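Local coordinates for protein DspB (Aggregatibacter actinomycetemcomitans, PDB 1YHT) that hydrolyses terminal beta-linked N-acetylhexosamine residues as a family 20 glycoside hydrolase, an activity that probably underlies its release of cells from biofilms, at residues Asn192-Phe195 and Ile196-Ala199; Glu114-Ser117 and Pro118-Thr122; Leu202-Phe205 and Leu206-Lys209. All coordinates share one frame; numbering follows the deposited sequence.

Interaction 1 (Asn192-Phe195 and Ile196-Ala199); sequences NHEF and ITYA
F195 lays one face of its ring against the methyl of A199, one turn further along the helix 192-208, which is the alpha element of a beta-alpha-beta unit in the TIM-barrel fold of this family 20 hydrolase. The contact is a CH-pi interaction: A199 CB stands 4.3 Å from the F195 ring centroid, only 20° off the ring normal, and is displaced toward the rim near CZ. CG of F195 is anti to the backbone N (chi1 179°), which carries the ring forward along the helix to where the methyl lies. Y198 crosses F195 obliquely, the two rings meeting through CD1 of F195 and CD2 of Y198. Beyond this turn, F195 and A199 both pack on M215 of strand 212-216, so the pair faces the barrel.

I196 contributes through its backbone as well as its buried side chain. Its N-H is shared by two carbonyls in weak bonds, 3.4 Å to N192 O and 3.3 Å to H193 O, and CB rests 3.5 Å from H193 O. In contrast to these weak bonds, A199 N donates to F195 O at 2.8 Å with a nearly straight N-H...O angle of 172°.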
loop_
_atom_site.group_PDB
_atom_site.type_symbol
_atom_site.label_atom_id
_atom_site.label_comp_id
_atom_site.label_asym_id
_atom_site.label_seq_id
_atom_site.Cartn_x
_atom_site.Cartn_y
_atom_site.Cartn_z
ATOM N N ASN A 192 -11.296 -17.504 1.074
ATOM C CA ASN A 192 -10.431 -17.299 -0.079
ATOM C C ASN A 192 -11.160 -17.348 -1.390
ATOM O O ASN A 192 -10.864 -16.526 -2.260
ATOM C CB ASN A 192 -9.241 -18.252 -0.141
ATOM C CG ASN A 192 -8.289 -17.898 -1.291
ATOM O OD1 ASN A 192 -7.448 -16.942 -1.189
ATOM N ND2 ASN A 192 -8.457 -18.581 -2.416
ATOM N N HIS A 193 -12.080 -18.299 -1.570
ATOM C CA HIS A 193 -12.741 -18.422 -2.871
ATOM C C HIS A 193 -13.485 -17.159 -3.211
ATOM O O HIS A 193 -13.399 -16.707 -4.312
ATOM C CB HIS A 193 -13.660 -19.645 -2.974
ATOM C CG HIS A 193 -12.926 -20.937 -2.747
ATOM N ND1 HIS A 193 -12.274 -21.614 -3.759
ATOM C CD2 HIS A 193 -12.664 -21.623 -1.611
ATOM C CE1 HIS A 193 -11.657 -22.666 -3.252
ATOM N NE2 HIS A 193 -11.899 -22.706 -1.960
ATOM N N GLU A 194 -14.218 -16.595 -2.264
ATOM C CA GLU A 194 -14.954 -15.354 -2.543
ATOM C C GLU A 194 -14.028 -14.156 -2.773
ATOM O O GLU A 194 -14.414 -13.186 -3.417
ATOM C CB GLU A 194 -15.947 -15.049 -1.419
ATOM C CG GLU A 194 -17.110 -16.005 -1.377
ATOM C CD GLU A 194 -18.087 -15.806 -2.536
ATOM O OE1 GLU A 194 -18.117 -14.687 -3.156
ATOM O OE2 GLU A 194 -18.825 -16.797 -2.805
ATOM N N PHE A 195 -12.798 -14.222 -2.253
ATOM C CA PHE A 195 -11.835 -13.174 -2.491
ATOM C C PHE A 195 -11.475 -13.079 -3.971
ATOM O O PHE A 195 -11.350 -11.988 -4.504
ATOM C CB PHE A 195 -10.595 -13.333 -1.614
ATOM C CG PHE A 195 -9.575 -12.261 -1.860
ATOM C CD1 PHE A 195 -9.873 -10.940 -1.509
ATOM C CD2 PHE A 195 -8.383 -12.551 -2.531
ATOM C CE1 PHE A 195 -8.980 -9.920 -1.775
ATOM C CE2 PHE A 195 -7.440 -11.528 -2.810
ATOM C CZ PHE A 195 -7.736 -10.210 -2.445
ATOM N N ILE A 196 -11.321 -14.222 -4.651
ATOM C CA ILE A 196 -11.028 -14.240 -6.090
ATOM C C ILE A 196 -12.088 -13.454 -6.828
ATOM O O ILE A 196 -11.786 -12.579 -7.669
ATOM C CB ILE A 196 -11.025 -15.668 -6.653
ATOM C CG1 ILE A 196 -9.993 -16.540 -5.923
ATOM C CG2 ILE A 196 -10.831 -15.675 -8.174
ATOM C CD1 ILE A 196 -8.697 -15.930 -5.736
ATOM N N THR A 197 -13.334 -13.764 -6.498
ATOM C CA THR A 197 -14.470 -13.118 -7.114
ATOM C C THR A 197 -14.454 -11.605 -6.867
ATOM O O THR A 197 -14.717 -10.805 -7.766
ATOM C CB THR A 197 -15.784 -13.743 -6.577
ATOM O OG1 THR A 197 -15.735 -15.157 -6.801
ATOM C CG2 THR A 197 -16.984 -13.151 -7.236
ATOM N N TYR A 198 -14.198 -11.233 -5.624
ATOM C CA TYR A 198 -14.187 -9.837 -5.187
ATOM C C TYR A 198 -13.044 -9.087 -5.904
ATOM O O TYR A 198 -13.246 -8.047 -6.488
ATOM C CB TYR A 198 -13.998 -9.818 -3.656
ATOM C CG TYR A 198 -13.851 -8.445 -3.003
ATOM C CD1 TYR A 198 -14.955 -7.591 -2.863
ATOM C CD2 TYR A 198 -12.611 -8.008 -2.515
ATOM C CE1 TYR A 198 -14.825 -6.326 -2.274
ATOM C CE2 TYR A 198 -12.471 -6.729 -1.935
ATOM C CZ TYR A 198 -13.586 -5.896 -1.809
ATOM O OH TYR A 198 -13.475 -4.640 -1.220
ATOM N N ALA A 199 -11.846 -9.639 -5.848
ATOM C CA ALA A 199 -10.679 -8.969 -6.431
ATOM C C ALA A 199 -10.848 -8.874 -7.955
ATOM O O ALA A 199 -10.533 -7.847 -8.550
ATOM C CB ALA A 199 -9.397 -9.697 -6.067
#

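Interaction 2 (Glu114-Ser117 and Pro118-Thr122)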
loop_
_atom_site.group_PDB
_atom_site.type_symbol
_atom_site.label_atom_id
_atom_site.label_comp_id
_atom_site.label_asym_id
_atom_site.label_seq_id
_atom_site.Cartn_x
_atom_site.Cartn_y
_atom_site.Cartn_z
ATOM N N GLU A 114 -3.709 3.543 -2.791
ATOM C CA GLU A 114 -4.101 2.263 -2.223
ATOM C C GLU A 114 -5.284 2.451 -1.320
ATOM O O GLU A 114 -5.174 3.069 -0.243
ATOM C CB GLU A 114 -2.975 1.542 -1.425
ATOM C CG GLU A 114 -3.401 0.141 -0.969
ATOM C CD GLU A 114 -2.430 -0.613 -0.077
ATOM O OE1 GLU A 114 -1.248 -0.221 0.055
ATOM O OE2 GLU A 114 -2.900 -1.610 0.541
ATOM N N LEU A 115 -6.410 1.867 -1.734
ATOM C CA LEU A 115 -7.599 1.804 -0.907
ATOM C C LEU A 115 -7.693 0.360 -0.438
ATOM O O LEU A 115 -8.159 -0.489 -1.158
ATOM C CB LEU A 115 -8.828 2.237 -1.731
ATOM C CG LEU A 115 -10.118 2.502 -0.962
ATOM C CD1 LEU A 115 -9.978 3.741 -0.100
ATOM C CD2 LEU A 115 -11.302 2.613 -1.925
ATOM N N ASP A 116 -7.187 0.096 0.766
ATOM C CA ASP A 116 -7.010 -1.262 1.224
ATOM C C ASP A 116 -8.376 -1.849 1.665
ATOM O O ASP A 116 -9.245 -1.147 2.203
ATOM C CB ASP A 116 -5.964 -1.335 2.355
ATOM C CG ASP A 116 -5.375 -2.722 2.538
ATOM O OD1 ASP A 116 -5.946 -3.709 1.992
ATOM O OD2 ASP A 116 -4.349 -2.815 3.276
ATOM N N SER A 117 -8.532 -3.118 1.356
ATOM C CA SER A 117 -9.703 -3.925 1.707
ATOM C C SER A 117 -9.343 -5.369 1.396
ATOM O O SER A 117 -8.377 -5.632 0.657
ATOM C CB SER A 117 -10.958 -3.478 0.974
ATOM O OG SER A 117 -11.099 -4.056 -0.313
ATOM N N PRO A 118 -10.103 -6.332 1.974
ATOM C CA PRO A 118 -11.245 -6.178 2.869
ATOM C C PRO A 118 -10.930 -5.858 4.315
ATOM O O PRO A 118 -11.855 -5.509 5.056
ATOM C CB PRO A 118 -11.915 -7.578 2.826
ATOM C CG PRO A 118 -10.879 -8.488 2.484
ATOM C CD PRO A 118 -9.841 -7.738 1.662
ATOM N N ASN A 119 -9.674 -6.023 4.729
ATOM C CA ASN A 119 -9.236 -5.656 6.087
ATOM C C ASN A 119 -8.580 -4.250 6.019
ATOM O O ASN A 119 -8.737 -3.551 5.010
ATOM C CB ASN A 119 -8.337 -6.789 6.644
ATOM C CG ASN A 119 -8.451 -6.975 8.184
ATOM O OD1 ASN A 119 -8.949 -8.028 8.702
ATOM N ND2 ASN A 119 -7.970 -5.983 8.925
ATOM N N HIS A 120 -7.855 -3.843 7.065
ATOM C CA HIS A 120 -7.067 -2.606 7.036
ATOM C C HIS A 120 -7.923 -1.409 6.564
ATOM O O HIS A 120 -7.490 -0.559 5.771
ATOM C CB HIS A 120 -5.808 -2.822 6.189
ATOM C CG HIS A 120 -4.756 -3.648 6.871
ATOM N ND1 HIS A 120 -4.022 -3.173 7.939
ATOM C CD2 HIS A 120 -4.323 -4.919 6.653
ATOM C CE1 HIS A 120 -3.190 -4.120 8.353
ATOM N NE2 HIS A 120 -3.334 -5.183 7.575
ATOM N N MET A 121 -9.154 -1.329 7.087
ATOM C CA MET A 121 -10.086 -0.274 6.651
ATOM C C MET A 121 -10.953 0.287 7.737
ATOM O O MET A 121 -12.011 0.845 7.454
ATOM C CB MET A 121 -10.913 -0.735 5.429
ATOM C CG MET A 121 -11.777 -1.947 5.608
ATOM S SD MET A 121 -12.740 -2.433 4.160
ATOM C CE MET A 121 -13.399 -0.855 3.636
ATOM N N THR A 122 -10.505 0.193 8.989
ATOM C CA THR A 122 -11.305 0.681 10.111
ATOM C C THR A 122 -11.603 2.176 10.039
ATOM O O THR A 122 -12.676 2.588 10.406
ATOM C CB THR A 122 -10.707 0.312 11.464
ATOM O OG1 THR A 122 -10.474 -1.095 11.482
ATOM C CG2 THR A 122 -11.668 0.648 12.594
HETATM O O HOH W 1 -8.193 0.884 3.692
HETATM O O HOH W 2 -6.907 -6.023 3.645
#
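D116 and H120 run side by side where the strand 110-117 gives way to a loop, their side chains pointing the same way and the carboxylate and imidazole planes only 18° apart. D116 OD2 comes within 3.3 Å of H120 CB and lies oblique to the imidazole ring. With CG anti to the backbone N (chi1 -159°), the D116 carboxylate lies beside H120. H120 itself adopts a left-handed helical backbone conformation, and both its ring nitrogens are hydrogen-bonded, ND1 to D56 OD1 and NE2 to E184 OE1, which fixes the rotation of the ring.

Two waters tie the turn together. One is hydrogen-bonded to both D116 O and H120 O, at 2.7 and 2.6 Å. The other accepts from N119 N and donates to D116 OD1, each at 3.0 Å; that oxygen also receives the backbone N-H of G182.

The S117-P118 peptide is cis, which bends the chain sharply and brings S117 CB to 3.3 Å from P118 CA. OG of S117 sits between its own backbone N and carbonyl carbon (chi1 86°), directed to the hydroxyl of Y198. M121, at the N-cap position before helix 122-132, bends at chi3; its SD lies 3.8 Å from S117 CB, while its CB faces D116 O.

The side chain of H120 is about 4 Å from a bound acetic acid and about 5 Å from a bound glycerol, both probably from the crystallisation liquor. D183 and E184, next to H120, probably form the Asp-Glu pair of the family. This TIM-barrel loop at the C-terminal end of strand 110-117 is consistent with part of an active-site pocket.

Interaction 3 (Leu202-Phe205 and Leu206-Lys209)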
loop_
_atom_site.group_PDB
_atom_site.type_symbol
_atom_site.label_atom_id
_atom_site.label_comp_id
_atom_site.label_asym_id
_atom_site.label_seq_id
_atom_site.Cartn_x
_atom_site.Cartn_y
_atom_site.Cartn_z
ATOM N N LEU A 202 -13.245 -6.005 -8.782
ATOM C CA LEU A 202 -12.527 -4.738 -8.580
ATOM C C LEU A 202 -11.590 -4.450 -9.769
ATOM O O LEU A 202 -11.587 -3.335 -10.311
ATOM C CB LEU A 202 -11.819 -4.783 -7.218
ATOM C CG LEU A 202 -12.524 -4.198 -5.987
ATOM C CD1 LEU A 202 -14.056 -4.349 -5.846
ATOM C CD2 LEU A 202 -11.783 -4.409 -4.709
ATOM N N SER A 203 -10.855 -5.467 -10.228
ATOM C CA SER A 203 -9.922 -5.297 -11.333
ATOM C C SER A 203 -10.616 -4.920 -12.644
ATOM O O SER A 203 -10.094 -4.064 -13.385
ATOM C CB SER A 203 -9.057 -6.541 -11.548
ATOM O OG SER A 203 -9.778 -7.652 -12.065
ATOM N N TYR A 204 -11.759 -5.568 -12.945
ATOM C CA TYR A 204 -12.478 -5.260 -14.192
ATOM C C TYR A 204 -13.200 -3.879 -14.131
ATOM O O TYR A 204 -13.358 -3.202 -15.127
ATOM C CB TYR A 204 -13.432 -6.397 -14.561
ATOM C CG TYR A 204 -12.662 -7.652 -14.969
ATOM C CD1 TYR A 204 -11.780 -7.622 -16.041
ATOM C CD2 TYR A 204 -12.813 -8.846 -14.278
ATOM C CE1 TYR A 204 -11.072 -8.746 -16.416
ATOM C CE2 TYR A 204 -12.095 -9.991 -14.634
ATOM C CZ TYR A 204 -11.241 -9.931 -15.708
ATOM O OH TYR A 204 -10.544 -11.051 -16.082
ATOM N N PHE A 205 -13.603 -3.469 -12.932
ATOM C CA PHE A 205 -14.149 -2.134 -12.722
ATOM C C PHE A 205 -13.032 -1.112 -13.004
ATOM O O PHE A 205 -13.239 -0.115 -13.699
ATOM C CB PHE A 205 -14.660 -2.032 -11.289
ATOM C CG PHE A 205 -15.018 -0.663 -10.863
ATOM C CD1 PHE A 205 -16.288 -0.158 -11.109
ATOM C CD2 PHE A 205 -14.100 0.132 -10.194
ATOM C CE1 PHE A 205 -16.642 1.157 -10.687
ATOM C CE2 PHE A 205 -14.462 1.401 -9.746
ATOM C CZ PHE A 205 -15.722 1.911 -10.004
ATOM N N LEU A 206 -11.846 -1.345 -12.460
ATOM C CA LEU A 206 -10.695 -0.458 -12.736
ATOM C C LEU A 206 -10.297 -0.436 -14.220
ATOM O O LEU A 206 -9.985 0.628 -14.780
ATOM C CB LEU A 206 -9.492 -0.862 -11.878
ATOM C CG LEU A 206 -9.626 -0.519 -10.392
ATOM C CD1 LEU A 206 -8.563 -1.208 -9.534
ATOM C CD2 LEU A 206 -9.607 0.974 -10.144
ATOM N N GLU A 207 -10.260 -1.614 -14.836
ATOM C CA GLU A 207 -9.986 -1.756 -16.260
ATOM C C GLU A 207 -10.917 -0.865 -17.067
ATOM O O GLU A 207 -10.452 -0.110 -17.934
ATOM C CB GLU A 207 -10.060 -3.249 -16.723
ATOM C CG GLU A 207 -9.856 -3.440 -18.216
ATOM C CD GLU A 207 -10.032 -4.895 -18.651
ATOM O OE1 GLU A 207 -11.147 -5.433 -18.578
ATOM O OE2 GLU A 207 -9.039 -5.511 -19.068
ATOM N N LYS A 208 -12.209 -0.862 -16.749
ATOM C CA LYS A 208 -13.139 -0.025 -17.503
ATOM C C LYS A 208 -12.839 1.463 -17.305
ATOM O O LYS A 208 -13.054 2.263 -18.211
ATOM C CB LYS A 208 -14.604 -0.353 -17.166
ATOM C CG LYS A 208 -15.635 0.250 -18.191
ATOM C CD LYS A 208 -17.092 0.110 -17.671
ATOM C CE LYS A 208 -18.108 0.978 -18.478
ATOM N NZ LYS A 208 -19.148 1.658 -17.567
ATOM N N LYS A 209 -12.328 1.827 -16.124
ATOM C CA LYS A 209 -11.854 3.179 -15.837
ATOM C C LYS A 209 -10.486 3.521 -16.444
ATOM O O LYS A 209 -9.982 4.603 -16.163
ATOM C CB LYS A 209 -11.704 3.337 -14.330
ATOM C CG LYS A 209 -12.949 3.135 -13.469
ATOM C CD LYS A 209 -13.814 4.324 -13.541
ATOM C CE LYS A 209 -14.958 4.297 -12.512
ATOM N NZ LYS A 209 -15.395 5.700 -12.326
#
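S203 O accepts the N-H of E207 at 2.9 Å, one of the two shortest of four successive i to i+4 bonds that close the last turns of helix 192-208. L206 N to L202 O, of equal length, precedes it. K208 N to Y204 O follows at 3.1 Å, and K209 N to F205 O, at 3.2 Å, reaches from the first residue beyond the helix.

F205 and K209 form a second part of the contact. CG of F205 is anti to the backbone N (chi1 170°), sending the ring toward the helix end, where CE of K209 meets CZ at 3.5 Å. The two side chains cross at a slant: the lysine bends at chi2 (-77°) and brings its CE to the ring, obliquely, at CZ, while K209 CG touches F205 O at 3.3 Å. The lysine ammonium continues to a weak hydrogen bond with S165 OG on helix 154-171, the helix that F205 also packs against.

On the exposed side Y204 and E207 lie side by side. OE1 of E207 approaches the Y204 ring in plane at its edge, 3.4 Å from CD1, with the carboxylate and ring planes 50° apart.

L206 turns to the buried side, its CG lying 3.4 Å from L202 O, and packs on F178, I180 and T213 of the strands as well as M164 and I168 of helix 154-171. The same face carries S203, whose OG bonds N200 O and N229 ND2. A helix with one apolar face on the strands and a solvent-facing side is the ordinary crossover helix of a beta-alpha-beta unit in a TIM barrel.

Interactions 1 and 3 are two sections of one helix, 192-208, with centres about 15 Å apart and their segments adjoining in sequence. Interaction 2 lies nearer the middle of the chain, about 9 Å from its centre, where the strand 110-117 ends. It is joined to interaction 1 by a probable hydrogen bond of 2.6 Å between Y198 OH and S117 OG, and by F195 CE1 packing 4.2 Å from P118 CD. Interactions 2 and 3 have centres about 18 Å apart and nearest atoms about 4 Å apart, without touching. Both helix sections pack on strand 212-216 and helix 154-171, but only interaction 1 touches interaction 2, beside the pocket where acetic acid is bound about 4 Å from the H120 side chain.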